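Long-range contact in sortase family protein (Clostridium perfringens, PDB 4D70), which is a class D sortase, a cysteine transpeptidase that probably cleaves sorting signals of surface proteins and joins them to the cell wall: residues I105-N113 against I167-R177. Residues are numbered along the deposited sequence; the frame is centred on the assembly and turned at random.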
# COMPACT_ATOMS: atom_id res chain seq x y z
N ILE A 105 2.10 -1.72 -3.23
CA ILE A 105 1.39 -2.45 -2.19
C ILE A 105 0.61 -3.60 -2.76
O ILE A 105 0.13 -3.55 -3.91
CB ILE A 105 0.60 -1.54 -1.25
CG1 ILE A 105 -0.48 -0.73 -1.91
CG2 ILE A 105 1.61 -0.57 -0.64
CD1 ILE A 105 -1.41 -0.03 -0.93
N ALA A 106 0.48 -4.65 -1.96
CA ALA A 106 -0.17 -5.91 -2.41
C ALA A 106 -1.40 -6.09 -1.58
O ALA A 106 -1.36 -5.98 -0.34
CB ALA A 106 0.76 -7.09 -2.20
N GLY A 107 -2.50 -6.33 -2.24
CA GLY A 107 -3.78 -6.47 -1.60
C GLY A 107 -4.45 -7.79 -1.88
O GLY A 107 -5.66 -7.90 -1.91
N HIS A 108 -3.64 -8.79 -2.07
CA HIS A 108 -4.15 -10.15 -2.29
C HIS A 108 -3.13 -11.10 -1.75
O HIS A 108 -1.94 -10.73 -1.64
CB HIS A 108 -4.32 -10.41 -3.79
CG HIS A 108 -3.01 -10.45 -4.53
ND1 HIS A 108 -2.46 -11.62 -5.01
CD2 HIS A 108 -2.18 -9.46 -4.92
CE1 HIS A 108 -1.34 -11.35 -5.65
NE2 HIS A 108 -1.15 -10.04 -5.62
N ARG A 109 -3.59 -12.30 -1.43
CA ARG A 109 -2.72 -13.40 -1.04
C ARG A 109 -3.03 -14.57 -1.96
O ARG A 109 -4.16 -15.05 -1.99
CB ARG A 109 -2.98 -13.78 0.42
CG ARG A 109 -1.99 -14.79 1.01
CD ARG A 109 -2.52 -15.25 2.35
NE ARG A 109 -1.61 -16.13 3.08
CZ ARG A 109 -1.65 -17.46 3.08
NH1 ARG A 109 -2.53 -18.13 2.35
NH2 ARG A 109 -0.75 -18.12 3.79
N ASN A 110 -2.06 -14.96 -2.77
CA ASN A 110 -2.29 -15.90 -3.85
C ASN A 110 -3.45 -15.41 -4.69
O ASN A 110 -3.41 -14.29 -5.16
CB ASN A 110 -2.52 -17.32 -3.31
CG ASN A 110 -1.32 -17.85 -2.54
OD1 ASN A 110 -0.20 -17.75 -3.00
ND2 ASN A 110 -1.56 -18.46 -1.39
N THR A 111 -4.50 -16.20 -4.88
CA THR A 111 -5.62 -15.76 -5.72
C THR A 111 -6.78 -15.10 -4.94
O THR A 111 -7.86 -14.91 -5.49
CB THR A 111 -6.20 -16.93 -6.55
OG1 THR A 111 -6.78 -17.90 -5.68
CG2 THR A 111 -5.13 -17.57 -7.43
N ILE A 112 -6.55 -14.73 -3.68
CA ILE A 112 -7.62 -14.15 -2.86
C ILE A 112 -7.32 -12.71 -2.41
O ILE A 112 -6.37 -12.45 -1.65
CB ILE A 112 -7.90 -15.06 -1.64
CG1 ILE A 112 -8.08 -16.52 -2.09
CG2 ILE A 112 -9.12 -14.58 -0.87
CD1 ILE A 112 -9.29 -16.78 -3.00
N ASN A 113 -8.18 -11.81 -2.85
CA ASN A 113 -8.06 -10.39 -2.49
C ASN A 113 -8.38 -10.20 -1.05
O ASN A 113 -9.33 -10.81 -0.52
CB ASN A 113 -9.07 -9.57 -3.28
CG ASN A 113 -8.74 -9.54 -4.74
OD1 ASN A 113 -7.57 -9.52 -5.12
ND2 ASN A 113 -9.75 -9.57 -5.58
N ILE A 167 -1.11 -0.28 -6.55
CA ILE A 167 -1.85 -1.29 -5.77
C ILE A 167 -2.08 -2.49 -6.66
O ILE A 167 -2.55 -2.34 -7.76
CB ILE A 167 -3.21 -0.76 -5.30
CG1 ILE A 167 -3.03 0.55 -4.51
CG2 ILE A 167 -3.92 -1.83 -4.47
CD1 ILE A 167 -4.25 1.06 -3.80
N VAL A 168 -1.69 -3.65 -6.20
CA VAL A 168 -1.87 -4.89 -6.93
C VAL A 168 -2.88 -5.81 -6.21
O VAL A 168 -2.67 -6.17 -5.05
CB VAL A 168 -0.53 -5.69 -6.98
CG1 VAL A 168 -0.66 -6.97 -7.83
CG2 VAL A 168 0.55 -4.79 -7.54
N THR A 169 -3.94 -6.17 -6.91
CA THR A 169 -4.94 -7.14 -6.43
C THR A 169 -5.18 -8.12 -7.56
O THR A 169 -4.54 -8.04 -8.60
CB THR A 169 -6.27 -6.47 -6.03
OG1 THR A 169 -6.79 -5.65 -7.11
CG2 THR A 169 -6.10 -5.60 -4.84
N CYS A 170 -6.11 -9.06 -7.37
CA CYS A 170 -6.48 -10.03 -8.40
C CYS A 170 -7.80 -9.69 -9.08
O CYS A 170 -8.66 -9.05 -8.51
CB CYS A 170 -6.64 -11.46 -7.77
SG CYS A 170 -5.11 -12.00 -7.03
N THR A 171 -7.98 -10.23 -10.26
CA THR A 171 -9.24 -10.16 -10.95
C THR A 171 -9.38 -11.37 -11.87
O THR A 171 -8.47 -12.19 -12.01
CB THR A 171 -9.40 -8.82 -11.69
OG1 THR A 171 -10.75 -8.69 -12.15
CG2 THR A 171 -8.43 -8.70 -12.89
N ASN A 172 -10.57 -11.50 -12.42
CA ASN A 172 -10.89 -12.57 -13.33
C ASN A 172 -10.67 -13.94 -12.64
O ASN A 172 -9.86 -14.77 -13.09
CB ASN A 172 -10.07 -12.46 -14.59
CG ASN A 172 -10.51 -13.45 -15.67
OD1 ASN A 172 -11.64 -13.93 -15.66
ND2 ASN A 172 -9.60 -13.77 -16.59
N ARG A 173 -11.40 -14.15 -11.55
CA ARG A 173 -11.39 -15.42 -10.85
C ARG A 173 -9.95 -15.76 -10.49
O ARG A 173 -9.51 -16.89 -10.59
CB ARG A 173 -12.08 -16.52 -11.69
CG ARG A 173 -13.56 -16.23 -11.89
CD ARG A 173 -14.22 -17.06 -12.99
NE ARG A 173 -14.10 -18.50 -12.75
CZ ARG A 173 -14.94 -19.24 -12.02
NH1 ARG A 173 -16.01 -18.70 -11.44
NH2 ARG A 173 -14.71 -20.54 -11.86
N GLY A 174 -9.21 -14.75 -10.04
CA GLY A 174 -7.83 -15.01 -9.56
C GLY A 174 -6.78 -15.21 -10.63
O GLY A 174 -5.60 -15.38 -10.31
N LYS A 175 -7.17 -15.19 -11.90
CA LYS A 175 -6.22 -15.49 -12.97
C LYS A 175 -5.34 -14.29 -13.34
O LYS A 175 -4.23 -14.42 -13.85
CB LYS A 175 -7.00 -15.91 -14.21
CG LYS A 175 -7.65 -17.26 -14.05
CD LYS A 175 -8.74 -17.52 -15.04
CE LYS A 175 -9.41 -18.83 -14.65
NZ LYS A 175 -10.43 -19.12 -15.67
N ASP A 176 -5.88 -13.10 -13.17
CA ASP A 176 -5.16 -11.90 -13.66
C ASP A 176 -4.95 -10.98 -12.48
O ASP A 176 -5.40 -11.21 -11.37
CB ASP A 176 -6.02 -11.19 -14.69
CG ASP A 176 -6.29 -12.02 -15.92
OD1 ASP A 176 -5.41 -12.76 -16.38
OD2 ASP A 176 -7.39 -11.90 -16.44
N ARG A 177 -4.17 -9.95 -12.72
CA ARG A 177 -3.85 -8.94 -11.72
C ARG A 177 -4.47 -7.63 -12.09
O ARG A 177 -4.39 -7.21 -13.24
CB ARG A 177 -2.34 -8.78 -11.55
CG ARG A 177 -1.66 -10.07 -11.05
CD ARG A 177 -2.23 -10.54 -9.73
NE ARG A 177 -1.72 -11.86 -9.29
CZ ARG A 177 -2.38 -13.02 -9.37
NH1 ARG A 177 -3.60 -13.11 -9.92
NH2 ARG A 177 -1.82 -14.11 -8.90
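I105 and A106 run parallel to I167 and V168 as neighbouring strands; V168 N donates a hydrogen bond to I105 O, and G107 N another to V168 O (2.8 Å). Past G107 the first strand turns through the tight R109-I112 hairpin, and side chains take over from the backbone. N113 lays its amide along C170: OD1 takes C170 N on a lone pair at 2.7 Å, while ND2 reaches C170 O, 3.2 Å away, from above the carbonyl plane. H108 points toward the second strand, and with CG between the backbone N and the carbonyl carbon (chi1 67°) its ring lies beside V168 and C170. There its CD2 edge meets V168 O, and H108 ND1 donates almost in the ring plane to N110 O at 2.8 Å, fixing the ring's rotation. C170 SG lies obliquely against this ring, 3.4 Å from H108 ND1, and over one face of the R177 guanidinium, offset toward its rim. R177 crosses the ring with planes 58° apart, its NH1 held by G174 O and D176 O. This grouping is consistent with the His-Cys-Arg active site of sortases, in which the cysteine is the nucleophile; N113 and N110 O appear to set two members in place.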